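PDB 6JXG: beta-glucosidase from Chaetomella raphigera, which probably catalyses the hydrolysis of terminal, non-reducing beta-D-glucosyl residues, releasing beta-D-glucose, as a secreted family 3 glycoside hydrolase acting in cellulose degradation. Local coordinates for residues 77-82 and 131-136; 526-531 and 631-636. One frame throughout, in Å; residues are numbered along the deposited sequence.

Interaction 1 (77-82 and 131-136); sequences QTASTW and PYLNGL
Leu133 reaches across from the first turn of helix 131-147 and puts one methyl, CD2, over a face of the Trp82 indole. Leu133 CD2 sits 4.1 Å from the centroid of the Trp82 six-membered ring and 19° off its normal, a CH-pi contact shifted toward the rim, where Trp82 CZ2 is the nearest ring atom at 3.9 Å. A chi1 of 178° carries Leu133 CG away from the backbone N and out toward the turn, and the leucine side chain runs roughly perpendicular to that of the tryptophan. Leu133 CD2 also meets Ala79 CB at 4.3 Å, so one branch fills the angle between the indole and Ala79. Leu133 CD1 comes within 4.3 Å of Ala79 O. Ala79 O accepts a 2.9 Å bond from Trp82 N, closing a type I turn in which Trp82 takes a positive phi of 49°. No hydrogen bond crosses the contact; its side-chain contacts are apolar, and all three residues are buried. It lies in the TIM-barrel-type N-terminal domain, joining helices 75-79 and 131-147, while Phe653 of strand 649-658 packs against Leu133 and meets Trp82 edge-to-face.

Interaction 2 (526-531 and 631-636); sequences SGKLPY and VAQLYI
Lys528 lays its aliphatic chain along Val631, the two side chains running antiparallel alongside one another. This is the tight part: Lys528 CG lies 3.7 Å from Val631 CB, and farther along Lys528 CE passes 3.8 Å from Val631 O. The lysine gets there by bending at chi2 (-73°), after which the chain straightens and carries NZ to a salt bridge with Glu630 and a hydrogen bond to Gly576 O. Val631 CG2 belongs to the same tight patch, touching Lys528 CG as well and lying 3.6 Å from Ser526 O. Val631 belongs to strand 628-637 of the fibronectin type III-like domain, an inner strand of an antiparallel sheet, flanked by 649-658 and 692-698; the partner segment is a loop of the C-terminal family 3 domain. Toward Gln633 the packing slackens, Gln633 NE2 standing 4.0 Å from Lys528 CG. Here the amide looks mostly elsewhere: NE2 bonds to Gly574 O and only weakly to Val631 O, while Gln633 OE1 accepts a 2.5 Å bond from Tyr635 OH in the carbonyl plane, which helps fix the rotation of the amide. A leucine at Gln633 would probably leave the Tyr635 hydroxyl and Gly574 O without these partners. Beyond it, the Tyr635 side chain comes no closer than 6.7 Å to the loop, although Phe573 and Leu650 pack against it.

How the interactions relate
Interactions 1 and 2 have centres about 9 Å apart and meet directly, chiefly at Lys528. Its backbone probably bonds twice to the turn of interaction 1: Trp82 NE1 lies 3.0 Å from Lys528 O, and Lys528 N lies 3.2 Å from Ser80 O. The indole whose face receives Leu133 is thus probably held at its pyrrole nitrogen by the loop whose lysine side chain packs on the strand. Trp82 CB also touches Val631 CG1 at 3.5 Å, so the turn of 77-82 is in contact with both segments of interaction 2. Lys655 adds a further tie, bonding Thr81 O and Ser526 OG. Together the two contacts form part of a buried junction where all three domains converge.

Interaction 1 (77-82 and 131-136)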
loop_
_atom_site.group_PDB
_atom_site.type_symbol
_atom_site.label_atom_id
_atom_site.label_comp_id
_atom_site.label_asym_id
_atom_site.label_seq_id
_atom_site.Cartn_x
_atom_site.Cartn_y
_atom_site.Cartn_z
ATOM N N GLN A 77 6.173 -1.788 -2.205
ATOM C CA GLN A 77 6.977 -2.905 -2.803
ATOM C C GLN A 77 6.093 -4.000 -3.313
ATOM O O GLN A 77 6.333 -4.546 -4.413
ATOM C CB GLN A 77 7.986 -3.506 -1.811
ATOM C CG GLN A 77 8.910 -4.616 -2.437
ATOM C CD GLN A 77 9.962 -3.904 -3.233
ATOM O OE1 GLN A 77 10.049 -2.707 -3.085
ATOM N NE2 GLN A 77 10.825 -4.622 -3.969
ATOM N N THR A 78 5.052 -4.308 -2.547
ATOM C CA THR A 78 4.041 -5.309 -2.932
ATOM C C THR A 78 3.301 -4.884 -4.229
ATOM O O THR A 78 3.139 -5.688 -5.162
ATOM C CB THR A 78 3.117 -5.546 -1.725
ATOM O OG1 THR A 78 3.903 -6.033 -0.655
ATOM C CG2 THR A 78 2.024 -6.486 -2.034
ATOM N N ALA A 79 2.895 -3.617 -4.291
ATOM C CA ALA A 79 2.258 -3.076 -5.528
ATOM C C ALA A 79 3.183 -3.135 -6.684
ATOM O O ALA A 79 2.734 -3.471 -7.795
ATOM C CB ALA A 79 1.715 -1.686 -5.360
ATOM N N SER A 80 4.474 -2.887 -6.449
ATOM C CA SER A 80 5.492 -2.879 -7.490
ATOM C C SER A 80 5.714 -4.203 -8.211
ATOM O O SER A 80 6.329 -4.236 -9.297
ATOM C CB SER A 80 6.848 -2.335 -7.008
ATOM O OG SER A 80 6.721 -1.004 -6.438
ATOM N N THR A 81 5.216 -5.303 -7.603
ATOM C CA THR A 81 5.247 -6.595 -8.276
ATOM C C THR A 81 4.244 -6.734 -9.342
ATOM O O THR A 81 4.411 -7.624 -10.177
ATOM C CB THR A 81 4.952 -7.768 -7.305
ATOM O OG1 THR A 81 3.545 -7.716 -6.940
ATOM C CG2 THR A 81 5.889 -7.666 -6.112
ATOM N N TRP A 82 3.167 -5.927 -9.265
ATOM C CA TRP A 82 2.014 -5.987 -10.146
ATOM C C TRP A 82 1.489 -7.452 -10.275
ATOM O O TRP A 82 1.028 -7.870 -11.346
ATOM C CB TRP A 82 2.331 -5.443 -11.539
ATOM C CG TRP A 82 2.624 -4.013 -11.585
ATOM C CD1 TRP A 82 3.711 -3.385 -11.032
ATOM C CD2 TRP A 82 1.888 -2.988 -12.290
ATOM N NE1 TRP A 82 3.650 -2.018 -11.277
ATOM C CE2 TRP A 82 2.556 -1.742 -12.047
ATOM C CE3 TRP A 82 0.732 -2.983 -13.074
ATOM C CZ2 TRP A 82 2.114 -0.534 -12.569
ATOM C CZ3 TRP A 82 0.304 -1.765 -13.617
ATOM C CH2 TRP A 82 1.005 -0.565 -13.350
ATOM N N PRO A 131 -5.566 4.517 -8.790
ATOM C CA PRO A 131 -6.610 3.915 -8.004
ATOM C C PRO A 131 -6.921 2.478 -8.412
ATOM O O PRO A 131 -7.402 1.699 -7.554
ATOM C CB PRO A 131 -7.823 4.836 -8.281
ATOM C CG PRO A 131 -7.542 5.512 -9.579
ATOM C CD PRO A 131 -6.017 5.693 -9.512
ATOM N N TYR A 132 -6.728 2.107 -9.700
ATOM C CA TYR A 132 -7.058 0.761 -10.152
ATOM C C TYR A 132 -6.080 -0.248 -9.523
ATOM O O TYR A 132 -6.497 -1.313 -8.974
ATOM C CB TYR A 132 -7.011 0.677 -11.692
ATOM C CG TYR A 132 -7.406 -0.661 -12.193
ATOM C CD1 TYR A 132 -8.734 -0.987 -12.358
ATOM C CD2 TYR A 132 -6.466 -1.645 -12.436
ATOM C CE1 TYR A 132 -9.109 -2.267 -12.837
ATOM C CE2 TYR A 132 -6.829 -2.889 -12.830
ATOM C CZ TYR A 132 -8.153 -3.205 -13.044
ATOM O OH TYR A 132 -8.435 -4.531 -13.492
ATOM N N LEU A 133 -4.781 0.026 -9.676
ATOM C CA LEU A 133 -3.752 -0.833 -9.070
ATOM C C LEU A 133 -3.949 -0.937 -7.582
ATOM O O LEU A 133 -3.858 -2.029 -6.956
ATOM C CB LEU A 133 -2.345 -0.311 -9.365
ATOM C CG LEU A 133 -1.126 -1.053 -8.782
ATOM C CD1 LEU A 133 -1.139 -2.472 -9.272
ATOM C CD2 LEU A 133 0.146 -0.362 -9.193
ATOM N N ASN A 134 -4.132 0.230 -6.974
ATOM C CA ASN A 134 -4.379 0.320 -5.534
ATOM C C ASN A 134 -5.557 -0.563 -5.088
ATOM O O ASN A 134 -5.431 -1.448 -4.214
ATOM C CB ASN A 134 -4.563 1.783 -5.156
ATOM C CG ASN A 134 -4.462 2.045 -3.669
ATOM O OD1 ASN A 134 -5.121 1.393 -2.865
ATOM N ND2 ASN A 134 -3.587 2.987 -3.293
ATOM N N GLY A 135 -6.681 -0.390 -5.748
ATOM C CA GLY A 135 -7.866 -1.238 -5.534
ATOM C C GLY A 135 -7.664 -2.745 -5.696
ATOM O O GLY A 135 -8.043 -3.440 -4.789
ATOM N N LEU A 136 -6.992 -3.221 -6.752
ATOM C CA LEU A 136 -6.656 -4.644 -6.891
ATOM C C LEU A 136 -5.718 -5.138 -5.755
ATOM O O LEU A 136 -5.878 -6.257 -5.249
ATOM C CB LEU A 136 -6.051 -4.985 -8.268
ATOM C CG LEU A 136 -7.063 -5.475 -9.341
ATOM C CD1 LEU A 136 -7.793 -6.788 -9.040
ATOM C CD2 LEU A 136 -8.076 -4.414 -9.582
#

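Interaction 2 (526-531 and 631-636)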
loop_
_atom_site.group_PDB
_atom_site.type_symbol
_atom_site.label_atom_id
_atom_site.label_comp_id
_atom_site.label_asym_id
_atom_site.label_seq_id
_atom_site.Cartn_x
_atom_site.Cartn_y
_atom_site.Cartn_z
ATOM N N SER A 526 11.303 -8.096 -12.839
ATOM C CA SER A 526 9.958 -8.045 -13.466
ATOM C C SER A 526 9.033 -6.953 -12.856
ATOM O O SER A 526 7.800 -6.904 -13.155
ATOM C CB SER A 526 9.291 -9.431 -13.395
ATOM O OG SER A 526 8.981 -9.751 -12.038
ATOM N N GLY A 527 9.573 -6.154 -11.922
ATOM C CA GLY A 527 8.829 -5.137 -11.271
ATOM C C GLY A 527 8.605 -3.990 -12.226
ATOM O O GLY A 527 9.320 -3.885 -13.185
ATOM N N LYS A 528 7.568 -3.184 -11.996
ATOM C CA LYS A 528 7.310 -1.940 -12.780
ATOM C C LYS A 528 7.019 -0.801 -11.788
ATOM O O LYS A 528 6.370 -1.013 -10.716
ATOM C CB LYS A 528 6.059 -2.112 -13.717
ATOM C CG LYS A 528 6.134 -3.267 -14.705
ATOM C CD LYS A 528 7.106 -2.966 -15.836
ATOM C CE LYS A 528 6.775 -3.864 -17.022
ATOM N NZ LYS A 528 7.831 -3.929 -18.046
ATOM N N LEU A 529 7.420 0.420 -12.116
ATOM C CA LEU A 529 7.179 1.514 -11.184
ATOM C C LEU A 529 5.691 1.713 -10.918
ATOM O O LEU A 529 4.878 1.706 -11.852
ATOM C CB LEU A 529 7.729 2.791 -11.728
ATOM C CG LEU A 529 9.226 2.993 -11.808
ATOM C CD1 LEU A 529 9.470 4.326 -12.470
ATOM C CD2 LEU A 529 9.899 2.944 -10.420
ATOM N N PRO A 530 5.309 1.900 -9.631
ATOM C CA PRO A 530 3.946 2.207 -9.270
ATOM C C PRO A 530 3.701 3.691 -9.085
ATOM O O PRO A 530 2.643 4.075 -8.655
ATOM C CB PRO A 530 3.786 1.488 -7.917
ATOM C CG PRO A 530 5.125 1.681 -7.241
ATOM C CD PRO A 530 6.118 1.549 -8.438
ATOM N N TYR A 531 4.684 4.500 -9.453
ATOM C CA TYR A 531 4.602 5.960 -9.475
ATOM C C TYR A 531 5.560 6.511 -10.511
ATOM O O TYR A 531 6.303 5.758 -11.141
ATOM C CB TYR A 531 4.888 6.514 -8.090
ATOM C CG TYR A 531 6.069 5.839 -7.406
ATOM C CD1 TYR A 531 7.335 5.880 -7.957
ATOM C CD2 TYR A 531 5.904 5.161 -6.177
ATOM C CE1 TYR A 531 8.390 5.266 -7.349
ATOM C CE2 TYR A 531 6.979 4.549 -5.568
ATOM C CZ TYR A 531 8.211 4.603 -6.170
ATOM O OH TYR A 531 9.263 3.998 -5.523
ATOM N N VAL A 631 4.864 -7.434 -17.345
ATOM C CA VAL A 631 3.611 -6.902 -16.825
ATOM C C VAL A 631 2.944 -6.126 -17.953
ATOM O O VAL A 631 3.305 -4.993 -18.238
ATOM C CB VAL A 631 3.808 -5.982 -15.575
ATOM C CG1 VAL A 631 2.477 -5.436 -15.054
ATOM C CG2 VAL A 631 4.482 -6.725 -14.482
ATOM N N ALA A 632 2.028 -6.799 -18.672
ATOM C CA ALA A 632 1.226 -6.100 -19.688
ATOM C C ALA A 632 0.185 -5.233 -19.009
ATOM O O ALA A 632 -0.416 -5.649 -18.032
ATOM C CB ALA A 632 0.571 -7.072 -20.576
ATOM N N GLN A 633 -0.066 -4.062 -19.565
ATOM C CA GLN A 633 -0.910 -3.031 -18.969
ATOM C C GLN A 633 -1.905 -2.560 -19.985
ATOM O O GLN A 633 -1.542 -2.435 -21.173
ATOM C CB GLN A 633 -0.113 -1.847 -18.487
ATOM C CG GLN A 633 0.890 -2.269 -17.432
ATOM C CD GLN A 633 2.041 -1.316 -17.257
ATOM O OE1 GLN A 633 1.865 -0.106 -17.230
ATOM N NE2 GLN A 633 3.230 -1.866 -17.103
ATOM N N LEU A 634 -3.118 -2.284 -19.493
ATOM C CA LEU A 634 -4.211 -1.715 -20.263
ATOM C C LEU A 634 -4.615 -0.390 -19.685
ATOM O O LEU A 634 -4.994 -0.327 -18.500
ATOM C CB LEU A 634 -5.448 -2.602 -20.145
ATOM C CG LEU A 634 -6.610 -2.571 -21.122
ATOM C CD1 LEU A 634 -7.964 -2.849 -20.539
ATOM C CD2 LEU A 634 -6.600 -1.583 -22.237
ATOM N N TYR A 635 -4.613 0.637 -20.539
ATOM C CA TYR A 635 -5.029 2.018 -20.250
ATOM C C TYR A 635 -6.225 2.351 -21.191
ATOM O O TYR A 635 -6.298 1.909 -22.391
ATOM C CB TYR A 635 -3.884 3.025 -20.454
ATOM C CG TYR A 635 -2.710 2.797 -19.518
ATOM C CD1 TYR A 635 -2.617 3.462 -18.315
ATOM C CD2 TYR A 635 -1.748 1.836 -19.805
ATOM C CE1 TYR A 635 -1.549 3.219 -17.438
ATOM C CE2 TYR A 635 -0.685 1.587 -18.929
ATOM C CZ TYR A 635 -0.622 2.248 -17.726
ATOM O OH TYR A 635 0.437 1.957 -16.882
ATOM N N ILE A 636 -7.203 3.017 -20.610
ATOM C CA ILE A 636 -8.430 3.368 -21.316
ATOM C C ILE A 636 -8.568 4.867 -21.436
ATOM O O ILE A 636 -8.277 5.617 -20.493
ATOM C CB ILE A 636 -9.611 2.748 -20.604
ATOM C CG1 ILE A 636 -9.461 1.225 -20.810
ATOM C CG2 ILE A 636 -10.923 3.320 -21.107
ATOM C CD1 ILE A 636 -10.650 0.422 -20.460
#